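Local coordinates for hydrogenase expression/formation protein HypE (Desulfovibrio vulgaris subsp. vulgaris, PDB 2Z1U) that binds ATP and magnesium ions and, as a HypE-family protein, probably takes part in the maturation of hydrogenases, at residues 41-46 / 125-130; 167-172 / 285-290; 216-221 / 274-279. One frame throughout, in Å; residues are numbered along the deposited sequence.

Contact 1 (41-46 / 125-130); sequences DAARLD and IVTGDT. With MG (magnesium ion), chain B; MG (magnesium ion), chain C; ATP (adenosine-5'-triphosphate), chain D.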
loop_
_atom_site.group_PDB
_atom_site.type_symbol
_atom_site.label_atom_id
_atom_site.label_comp_id
_atom_site.label_asym_id
_atom_site.label_seq_id
_atom_site.Cartn_x
_atom_site.Cartn_y
_atom_site.Cartn_z
ATOM N N ASP A 41 -5.474 5.851 -13.453
ATOM C CA ASP A 41 -4.630 6.239 -12.315
ATOM C C ASP A 41 -5.188 5.778 -10.967
ATOM O O ASP A 41 -4.465 5.749 -9.968
ATOM C CB ASP A 41 -4.491 7.752 -12.269
ATOM C CG ASP A 41 -3.756 8.279 -13.453
ATOM O OD1 ASP A 41 -4.411 8.765 -14.399
ATOM O OD2 ASP A 41 -2.521 8.188 -13.419
ATOM N N ALA A 42 -6.479 5.450 -10.946
ATOM C CA ALA A 42 -7.110 4.886 -9.755
ATOM C C ALA A 42 -8.225 3.948 -10.178
ATOM O O ALA A 42 -8.716 4.030 -11.303
ATOM C CB ALA A 42 -7.653 6.006 -8.845
ATOM N N ALA A 43 -8.632 3.089 -9.252
ATOM C CA ALA A 43 -9.770 2.216 -9.453
ATOM C C ALA A 43 -11.045 2.891 -8.928
ATOM O O ALA A 43 -11.029 3.505 -7.860
ATOM C CB ALA A 43 -9.527 0.892 -8.730
ATOM N N ARG A 44 -12.136 2.759 -9.673
ATOM C CA ARG A 44 -13.457 3.217 -9.231
ATOM C C ARG A 44 -14.143 2.111 -8.458
ATOM O O ARG A 44 -14.261 0.977 -8.945
ATOM C CB ARG A 44 -14.349 3.648 -10.412
ATOM C CG ARG A 44 -15.747 4.058 -9.967
ATOM C CD ARG A 44 -16.768 3.914 -11.071
ATOM N NE ARG A 44 -18.118 3.777 -10.521
ATOM C CZ ARG A 44 -19.012 4.760 -10.488
ATOM N NH1 ARG A 44 -18.705 5.958 -10.984
ATOM N NH2 ARG A 44 -20.216 4.545 -9.970
ATOM N N LEU A 45 -14.592 2.454 -7.249
ATOM C CA LEU A 45 -15.170 1.513 -6.307
ATOM C C LEU A 45 -16.566 1.962 -5.853
ATOM O O LEU A 45 -16.770 3.121 -5.486
ATOM C CB LEU A 45 -14.238 1.394 -5.095
ATOM C CG LEU A 45 -13.141 0.326 -4.988
ATOM C CD1 LEU A 45 -12.533 -0.157 -6.296
ATOM C CD2 LEU A 45 -12.082 0.750 -4.008
ATOM N N ASP A 46 -17.531 1.048 -5.880
ATOM C CA ASP A 46 -18.852 1.338 -5.319
ATOM C C ASP A 46 -19.019 0.650 -3.989
ATOM O O ASP A 46 -19.315 -0.539 -3.955
ATOM C CB ASP A 46 -19.959 0.872 -6.265
ATOM C CG ASP A 46 -20.046 1.703 -7.491
ATOM O OD1 ASP A 46 -20.163 2.946 -7.359
ATOM O OD2 ASP A 46 -20.001 1.112 -8.588
ATOM N N ILE A 125 -8.363 -7.762 -6.776
ATOM C CA ILE A 125 -7.253 -6.808 -6.809
ATOM C C ILE A 125 -7.591 -5.772 -7.868
ATOM O O ILE A 125 -7.650 -6.087 -9.070
ATOM C CB ILE A 125 -5.895 -7.506 -7.054
ATOM C CG1 ILE A 125 -5.551 -8.385 -5.833
ATOM C CG2 ILE A 125 -4.794 -6.479 -7.260
ATOM C CD1 ILE A 125 -4.762 -9.594 -6.159
ATOM N N VAL A 126 -7.856 -4.548 -7.418
ATOM C CA VAL A 126 -8.460 -3.521 -8.295
ATOM C C VAL A 126 -7.505 -2.478 -8.849
ATOM O O VAL A 126 -7.847 -1.769 -9.792
ATOM C CB VAL A 126 -9.655 -2.777 -7.608
ATOM C CG1 VAL A 126 -10.809 -3.756 -7.340
ATOM C CG2 VAL A 126 -9.204 -2.038 -6.300
ATOM N N THR A 127 -6.320 -2.369 -8.254
ATOM C CA THR A 127 -5.381 -1.301 -8.618
ATOM C C THR A 127 -3.999 -1.694 -8.081
ATOM O O THR A 127 -3.893 -2.467 -7.138
ATOM C CB THR A 127 -5.859 0.106 -8.090
ATOM O OG1 THR A 127 -5.194 1.173 -8.793
ATOM C CG2 THR A 127 -5.636 0.272 -6.578
ATOM N N GLY A 128 -2.945 -1.176 -8.706
ATOM C CA GLY A 128 -1.607 -1.671 -8.421
ATOM C C GLY A 128 -0.468 -0.730 -8.773
ATOM O O GLY A 128 -0.664 0.360 -9.318
ATOM N N ASP A 129 0.737 -1.172 -8.428
ATOM C CA ASP A 129 1.953 -0.462 -8.789
ATOM C C ASP A 129 3.071 -1.473 -8.893
ATOM O O ASP A 129 3.054 -2.478 -8.201
ATOM C CB ASP A 129 2.302 0.585 -7.723
ATOM C CG ASP A 129 3.474 1.465 -8.137
ATOM O OD1 ASP A 129 3.401 2.068 -9.241
ATOM O OD2 ASP A 129 4.452 1.566 -7.370
ATOM N N THR A 130 4.049 -1.176 -9.738
ATOM C CA THR A 130 5.170 -2.055 -9.990
ATOM C C THR A 130 6.417 -1.179 -10.109
ATOM O O THR A 130 6.568 -0.394 -11.063
ATOM C CB THR A 130 4.978 -2.865 -11.306
ATOM O OG1 THR A 130 3.670 -3.466 -11.307
ATOM C CG2 THR A 130 6.062 -3.962 -11.432
HETATM MG MG MG B . 2.185 3.640 -9.969
HETATM MG MG MG C . -0.567 8.727 -12.261
HETATM P PG ATP D . 3.723 5.911 -11.677
HETATM O O1G ATP D . 3.777 4.651 -10.793
HETATM O O2G ATP D . 4.744 5.868 -12.772
HETATM O O3G ATP D . 3.708 7.222 -10.904
HETATM P PB ATP D . 0.852 5.643 -12.089
HETATM O O1B ATP D . 0.926 5.163 -10.625
HETATM O O2B ATP D . -0.117 6.736 -12.423
HETATM O O3B ATP D . 2.360 5.945 -12.540
HETATM P PA ATP D . 1.216 2.985 -13.047
HETATM O O1A ATP D . 2.156 3.075 -14.246
HETATM O O2A ATP D . 1.933 2.635 -11.773
HETATM O O3A ATP D . 0.364 4.382 -12.960
HETATM O "O5'" ATP D . 0.009 2.016 -13.319
HETATM C "C5'" ATP D . -0.628 1.925 -14.601
HETATM C "C4'" ATP D . -1.837 1.030 -14.430
HETATM O "O4'" ATP D . -1.336 -0.298 -14.172
HETATM C "C3'" ATP D . -2.691 1.416 -13.234
HETATM O "O3'" ATP D . -4.073 1.210 -13.586
HETATM C "C2'" ATP D . -2.300 0.424 -12.134
HETATM O "O2'" ATP D . -3.425 0.144 -11.299
HETATM C "C1'" ATP D . -1.864 -0.820 -12.935
HETATM N N9 ATP D . -0.785 -1.603 -12.276
HETATM C C8 ATP D . 0.519 -1.297 -12.199
HETATM N N7 ATP D . 1.195 -2.264 -11.537
HETATM C C5 ATP D . 0.276 -3.172 -11.159
HETATM C C6 ATP D . 0.296 -4.451 -10.410
HETATM N N6 ATP D . 1.463 -4.910 -9.907
HETATM N N1 ATP D . -0.857 -5.093 -10.252
HETATM C C2 ATP D . -2.040 -4.656 -10.727
HETATM N N3 ATP D . -2.117 -3.501 -11.431
HETATM C C4 ATP D . -1.006 -2.754 -11.660
HETATM O O HOH W 1 0.519 2.794 -9.353
HETATM O O HOH W 2 0.790 8.442 -14.345
#
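A43 pushes its methyl group into the kink of the strand at V126 and T127, its CB lying 3.3 Å from V126 O. T127 CB and V126 CG2 close round the same methyl. With V126 CG1 anti to the carbonyl carbon (chi1 -65°), CG2 falls between the backbone N and that carbon and can touch two side chains of 41-46. The second is L45, whose CD1 comes within 3.8 Å of V126 CG2. I35 of helix 34-37 and Y91 of strand 87-99 cover these apolar side chains. The backbones do not pair: the segment axes stay 7.0 Å apart at 151°. Strand 43-46 instead pairs with a strand of the second subunit, while 125-130 hydrogen-bonds to 87-99. On the exposed side R44 points away from 125-130 and is joined to D46 by a salt bridge, R44 NH2 to D46 OD1 3.1 Å, whose hydrogen bond is weak. Beyond T127 the segments diverge and the nucleotide lies between them. G128, without a side chain, lets the adenine lie close to the backbone, and its N gives a 2.9 Å hydrogen bond to ATP O2'. T130 OG1 donates to ATP N7 at 2.8 Å. D129 OD1 holds one magnesium at 2.1 Å, which three phosphate oxygens also grip; D41 OD2 binds the other at 2.3 Å. D56, D81 and D220 of the second subunit complete the two metal shells. Acidic residues from both chains thus join magnesium to the triphosphate in the composite ATP site of a PurM-like dimer.

Contact 2 (167-172 / 285-290); sequences AILISG and AALAVL
Strand 167-170, carrying L169, runs almost parallel to helix 285-290, carrying A286 and L290, at 6° with the axes 9.4 Å apart. L169 makes most of the contact from the strand. Its CG is anti to the carbonyl carbon (chi1 -50°) and CD1 is extended, anti to CA (chi2 -179°), which carries CD1 to the helix between two residues one turn apart: A286 CB at 3.5 Å and L290 CD1, also at 3.5 Å. Both are close carbon-carbon approaches, so the branch is tightly seated. The other branch, CD2, meets L287 CG at 4.0 Å. L287 and L290 both cross the L169 side chain at a slant. The helix belongs to a beta-alpha-beta crossover: it follows strand 275-278 and leads to strand 300-306, which runs parallel to that strand, and 167-170 lies between the two in the sheet. L169 therefore stands on the middle strand, facing the connecting helix. Helix 202-212 packs against the same helix, its L208 touching A286 and V289. I170 turns to the other face of the sheet, packing on I275 and I302, although its O still lies 4.2 Å from L290 CD1. Past the end of the strand L290 CD2 lies 4.1 Å from S171 CB, while S171 OG accepts a hydrogen bond from the backbone N of L274.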
loop_
_atom_site.group_PDB
_atom_site.type_symbol
_atom_site.label_atom_id
_atom_site.label_comp_id
_atom_site.label_asym_id
_atom_site.label_seq_id
_atom_site.Cartn_x
_atom_site.Cartn_y
_atom_site.Cartn_z
ATOM N N ALA A 167 -14.767 -14.299 27.309
ATOM C CA ALA A 167 -13.957 -15.458 26.982
ATOM C C ALA A 167 -12.907 -15.063 25.941
ATOM O O ALA A 167 -13.131 -14.154 25.141
ATOM C CB ALA A 167 -14.832 -16.587 26.469
ATOM N N ILE A 168 -11.754 -15.722 25.970
ATOM C CA ILE A 168 -10.722 -15.520 24.954
ATOM C C ILE A 168 -10.626 -16.817 24.204
ATOM O O ILE A 168 -10.346 -17.865 24.798
ATOM C CB ILE A 168 -9.333 -15.166 25.550
ATOM C CG1 ILE A 168 -9.412 -13.943 26.465
ATOM C CG2 ILE A 168 -8.313 -14.917 24.421
ATOM C CD1 ILE A 168 -8.113 -13.668 27.266
ATOM N N LEU A 169 -10.946 -16.747 22.912
ATOM C CA LEU A 169 -10.951 -17.909 22.037
ATOM C C LEU A 169 -9.828 -17.803 21.009
ATOM O O LEU A 169 -9.474 -16.711 20.539
ATOM C CB LEU A 169 -12.297 -18.042 21.299
ATOM C CG LEU A 169 -13.635 -17.984 22.033
ATOM C CD1 LEU A 169 -14.766 -18.171 21.008
ATOM C CD2 LEU A 169 -13.730 -19.044 23.150
ATOM N N ILE A 170 -9.264 -18.955 20.673
ATOM C CA ILE A 170 -8.295 -19.040 19.587
ATOM C C ILE A 170 -8.871 -19.926 18.494
ATOM O O ILE A 170 -9.608 -20.893 18.785
ATOM C CB ILE A 170 -6.928 -19.576 20.109
ATOM C CG1 ILE A 170 -5.794 -19.192 19.162
ATOM C CG2 ILE A 170 -6.994 -21.103 20.364
ATOM C CD1 ILE A 170 -5.489 -17.683 19.091
ATOM N N SER A 171 -8.531 -19.615 17.244
ATOM C CA SER A 171 -9.158 -20.304 16.086
ATOM C C SER A 171 -8.382 -21.537 15.638
ATOM O O SER A 171 -8.864 -22.302 14.830
ATOM C CB SER A 171 -9.338 -19.344 14.902
ATOM O OG SER A 171 -8.091 -18.913 14.409
ATOM N N GLY A 172 -7.170 -21.708 16.158
ATOM C CA GLY A 172 -6.347 -22.878 15.845
ATOM C C GLY A 172 -4.955 -22.830 16.469
ATOM O O GLY A 172 -4.686 -22.005 17.339
ATOM N N ALA A 285 -21.163 -20.686 21.161
ATOM C CA ALA A 285 -21.579 -20.494 19.763
ATOM C C ALA A 285 -20.409 -20.024 18.873
ATOM O O ALA A 285 -20.212 -20.559 17.784
ATOM C CB ALA A 285 -22.768 -19.537 19.674
ATOM N N ALA A 286 -19.609 -19.066 19.350
ATOM C CA ALA A 286 -18.446 -18.588 18.596
ATOM C C ALA A 286 -17.435 -19.705 18.351
ATOM O O ALA A 286 -16.913 -19.856 17.244
ATOM C CB ALA A 286 -17.768 -17.397 19.309
ATOM N N LEU A 287 -17.169 -20.484 19.393
ATOM C CA LEU A 287 -16.277 -21.633 19.315
ATOM C C LEU A 287 -16.774 -22.666 18.301
ATOM O O LEU A 287 -15.967 -23.272 17.598
ATOM C CB LEU A 287 -16.162 -22.317 20.689
ATOM C CG LEU A 287 -14.779 -22.486 21.305
ATOM C CD1 LEU A 287 -14.813 -23.620 22.337
ATOM C CD2 LEU A 287 -13.647 -22.683 20.277
ATOM N N ALA A 288 -18.089 -22.896 18.260
ATOM C CA ALA A 288 -18.672 -23.797 17.267
ATOM C C ALA A 288 -18.360 -23.300 15.853
ATOM O O ALA A 288 -18.055 -24.084 14.961
ATOM C CB ALA A 288 -20.193 -23.940 17.460
ATOM N N VAL A 289 -18.438 -21.991 15.655
ATOM C CA VAL A 289 -18.139 -21.389 14.357
ATOM C C VAL A 289 -16.645 -21.505 14.014
ATOM O O VAL A 289 -16.279 -21.891 12.900
ATOM C CB VAL A 289 -18.662 -19.921 14.291
ATOM C CG1 VAL A 289 -18.075 -19.172 13.100
ATOM C CG2 VAL A 289 -20.210 -19.925 14.234
ATOM N N LEU A 290 -15.787 -21.199 14.972
ATOM C CA LEU A 290 -14.339 -21.280 14.811
ATOM C C LEU A 290 -13.909 -22.695 14.442
ATOM O O LEU A 290 -12.968 -22.879 13.629
ATOM C CB LEU A 290 -13.639 -20.844 16.100
ATOM C CG LEU A 290 -13.882 -19.400 16.550
ATOM C CD1 LEU A 290 -13.331 -19.194 17.952
ATOM C CD2 LEU A 290 -13.232 -18.436 15.570
#

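Contact 3 (216-221 / 274-279); sequences HVLRDP and LICILP. With MG (magnesium ion), chain E.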
loop_
_atom_site.group_PDB
_atom_site.type_symbol
_atom_site.label_atom_id
_atom_site.label_comp_id
_atom_site.label_asym_id
_atom_site.label_seq_id
_atom_site.Cartn_x
_atom_site.Cartn_y
_atom_site.Cartn_z
ATOM N N HIS A 216 -16.518 -8.620 20.769
ATOM C CA HIS A 216 -15.790 -7.475 21.315
ATOM C C HIS A 216 -14.471 -7.187 20.611
ATOM O O HIS A 216 -14.224 -6.047 20.242
ATOM C CB HIS A 216 -15.571 -7.610 22.824
ATOM C CG HIS A 216 -16.828 -7.496 23.629
ATOM N ND1 HIS A 216 -16.863 -7.758 24.982
ATOM C CD2 HIS A 216 -18.090 -7.150 23.280
ATOM C CE1 HIS A 216 -18.094 -7.579 25.430
ATOM N NE2 HIS A 216 -18.856 -7.210 24.418
ATOM N N VAL A 217 -13.620 -8.211 20.465
ATOM C CA VAL A 217 -12.285 -8.060 19.852
ATOM C C VAL A 217 -11.946 -9.190 18.884
ATOM O O VAL A 217 -12.196 -10.364 19.163
ATOM C CB VAL A 217 -11.122 -7.995 20.892
ATOM C CG1 VAL A 217 -9.861 -7.362 20.253
ATOM C CG2 VAL A 217 -11.528 -7.222 22.136
ATOM N N LEU A 218 -11.370 -8.812 17.747
ATOM C CA LEU A 218 -10.741 -9.753 16.831
ATOM C C LEU A 218 -9.341 -9.231 16.556
ATOM O O LEU A 218 -9.155 -8.027 16.356
ATOM C CB LEU A 218 -11.522 -9.852 15.501
ATOM C CG LEU A 218 -12.974 -10.350 15.494
ATOM C CD1 LEU A 218 -13.653 -10.068 14.130
ATOM C CD2 LEU A 218 -13.089 -11.834 15.862
ATOM N N ARG A 219 -8.354 -10.120 16.571
ATOM C CA ARG A 219 -6.997 -9.740 16.153
ATOM C C ARG A 219 -6.253 -10.975 15.654
ATOM O O ARG A 219 -6.461 -12.079 16.164
ATOM C CB ARG A 219 -6.212 -9.041 17.288
ATOM C CG ARG A 219 -4.855 -8.480 16.827
ATOM C CD ARG A 219 -4.464 -7.250 17.582
ATOM N NE ARG A 219 -5.385 -6.127 17.372
ATOM C CZ ARG A 219 -5.386 -5.030 18.131
ATOM N NH1 ARG A 219 -4.501 -4.910 19.117
ATOM N NH2 ARG A 219 -6.246 -4.043 17.903
ATOM N N ASP A 220 -5.352 -10.774 14.695
ATOM C CA ASP A 220 -4.559 -11.872 14.156
ATOM C C ASP A 220 -3.167 -11.854 14.798
ATOM O O ASP A 220 -2.452 -10.854 14.719
ATOM C CB ASP A 220 -4.482 -11.768 12.622
ATOM C CG ASP A 220 -4.018 -10.430 12.168
ATOM O OD1 ASP A 220 -4.260 -9.419 12.869
ATOM O OD2 ASP A 220 -3.370 -10.368 11.121
ATOM N N PRO A 221 -2.797 -12.944 15.504
ATOM C CA PRO A 221 -1.470 -12.967 16.165
ATOM C C PRO A 221 -0.325 -13.203 15.186
ATOM O O PRO A 221 0.184 -14.333 15.062
ATOM C CB PRO A 221 -1.592 -14.114 17.178
ATOM C CG PRO A 221 -2.626 -15.055 16.548
ATOM C CD PRO A 221 -3.571 -14.178 15.739
ATOM N N LEU A 274 -6.846 -16.352 14.303
ATOM C CA LEU A 274 -7.334 -15.153 14.989
ATOM C C LEU A 274 -7.613 -15.425 16.459
ATOM O O LEU A 274 -7.818 -16.568 16.867
ATOM C CB LEU A 274 -8.600 -14.584 14.308
ATOM C CG LEU A 274 -9.892 -15.427 14.223
ATOM C CD1 LEU A 274 -10.712 -15.489 15.529
ATOM C CD2 LEU A 274 -10.779 -14.890 13.084
ATOM N N ILE A 275 -7.619 -14.346 17.234
ATOM C CA ILE A 275 -8.110 -14.330 18.588
ATOM C C ILE A 275 -9.490 -13.687 18.550
ATOM O O ILE A 275 -9.685 -12.667 17.893
ATOM C CB ILE A 275 -7.166 -13.509 19.525
ATOM C CG1 ILE A 275 -5.852 -14.258 19.723
ATOM C CG2 ILE A 275 -7.805 -13.248 20.901
ATOM C CD1 ILE A 275 -4.638 -13.513 19.239
ATOM N N CYS A 276 -10.437 -14.291 19.260
ATOM C CA CYS A 276 -11.774 -13.749 19.349
ATOM C C CYS A 276 -12.161 -13.584 20.815
ATOM O O CYS A 276 -12.156 -14.540 21.586
ATOM C CB CYS A 276 -12.769 -14.668 18.615
ATOM S SG CYS A 276 -14.512 -14.251 18.828
ATOM N N ILE A 277 -12.503 -12.354 21.183
ATOM C CA ILE A 277 -12.906 -12.035 22.559
ATOM C C ILE A 277 -14.343 -11.510 22.525
ATOM O O ILE A 277 -14.673 -10.658 21.693
ATOM C CB ILE A 277 -11.904 -11.042 23.223
ATOM C CG1 ILE A 277 -10.521 -11.699 23.309
ATOM C CG2 ILE A 277 -12.362 -10.639 24.638
ATOM C CD1 ILE A 277 -9.362 -10.770 23.653
ATOM N N LEU A 278 -15.182 -12.052 23.411
ATOM C CA LEU A 278 -16.629 -11.819 23.434
ATOM C C LEU A 278 -17.247 -12.276 24.778
ATOM O O LEU A 278 -16.671 -13.127 25.465
ATOM C CB LEU A 278 -17.293 -12.561 22.258
ATOM C CG LEU A 278 -17.696 -14.049 22.359
ATOM C CD1 LEU A 278 -18.429 -14.411 21.097
ATOM C CD2 LEU A 278 -16.509 -14.987 22.577
ATOM N N PRO A 279 -18.437 -11.747 25.146
ATOM C CA PRO A 279 -19.082 -12.176 26.394
ATOM C C PRO A 279 -19.232 -13.691 26.519
ATOM O O PRO A 279 -19.394 -14.401 25.519
ATOM C CB PRO A 279 -20.472 -11.540 26.315
ATOM C CG PRO A 279 -20.288 -10.356 25.455
ATOM C CD PRO A 279 -19.248 -10.740 24.438
HETATM MG MG MG E . -3.402 -7.796 12.428
HETATM O O HOH W 3 -1.898 -8.182 14.392
#
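A classic beta bulge, with H216 and V217 both facing I277, begins the antiparallel pairing of strands 217-219 and 275-278. I277 O receives two N-H groups: a nearly straight bond from V217 N at 2.9 Å and a weak one from H216 N, also 2.9 Å but bent to 130°. I277 N returns a bond to V217 O. The next hydrogen-bonded pair is R219 with I275: I275 N meets R219 O at 2.8 Å, almost in line with the C=O bond, and R219 N reaches I275 O at 3.2 Å, in the carbonyl plane. Beside the bulge P279 CD sits over one face of the H216 ring, a CH-pi contact 3.6 Å from the centroid and 17° off the ring normal. H216 ND1 is held by D166. V217 and I277 lie side by side, CB to CB 3.9 Å. At the other end I275 CD1 rests against the P221 ring, 3.7 Å from each of P221 CB, CG and CD. L218 CD2 meets C276 on the reverse face. Where the strand leaves the sheet, D220 puts CG between its backbone N and carbonyl carbon (chi1 53°), and OD1 binds magnesium at 1.9 Å, a site shared with D81 and with D41 of the second subunit. R219 forms salt bridges with that same D41 and with E232. Strand 217-219 is the outermost of its sheet within the chain, and 275-278 separates it from 167-170. Helix 225-237 covers the I275 and I277 face through L226, T229 and I233, whereas L218 and L274 rest on V205 of helix 202-212.

Contacts 2 and 3 form one block, their centres 9 Å apart: strands 167-170 and 275-278 are sheet neighbours, with L169 N 2.8 Å from C276 O, and strand 275-278 is followed by the helix of contact 2. Contact 1 belongs to the N-terminal AIR synthase-related region and the other two to the C-terminal one; its nearest atoms are about 17 Å from contact 3 and about 23 Å from contact 2. In the dimer, contact 1 of one subunit meets contact 3 of the other: D41 and D220 bind the same magnesium at the ATP triphosphate. Contact 2 stays behind this site, the I170 side chain about 14 Å from a bound ATP.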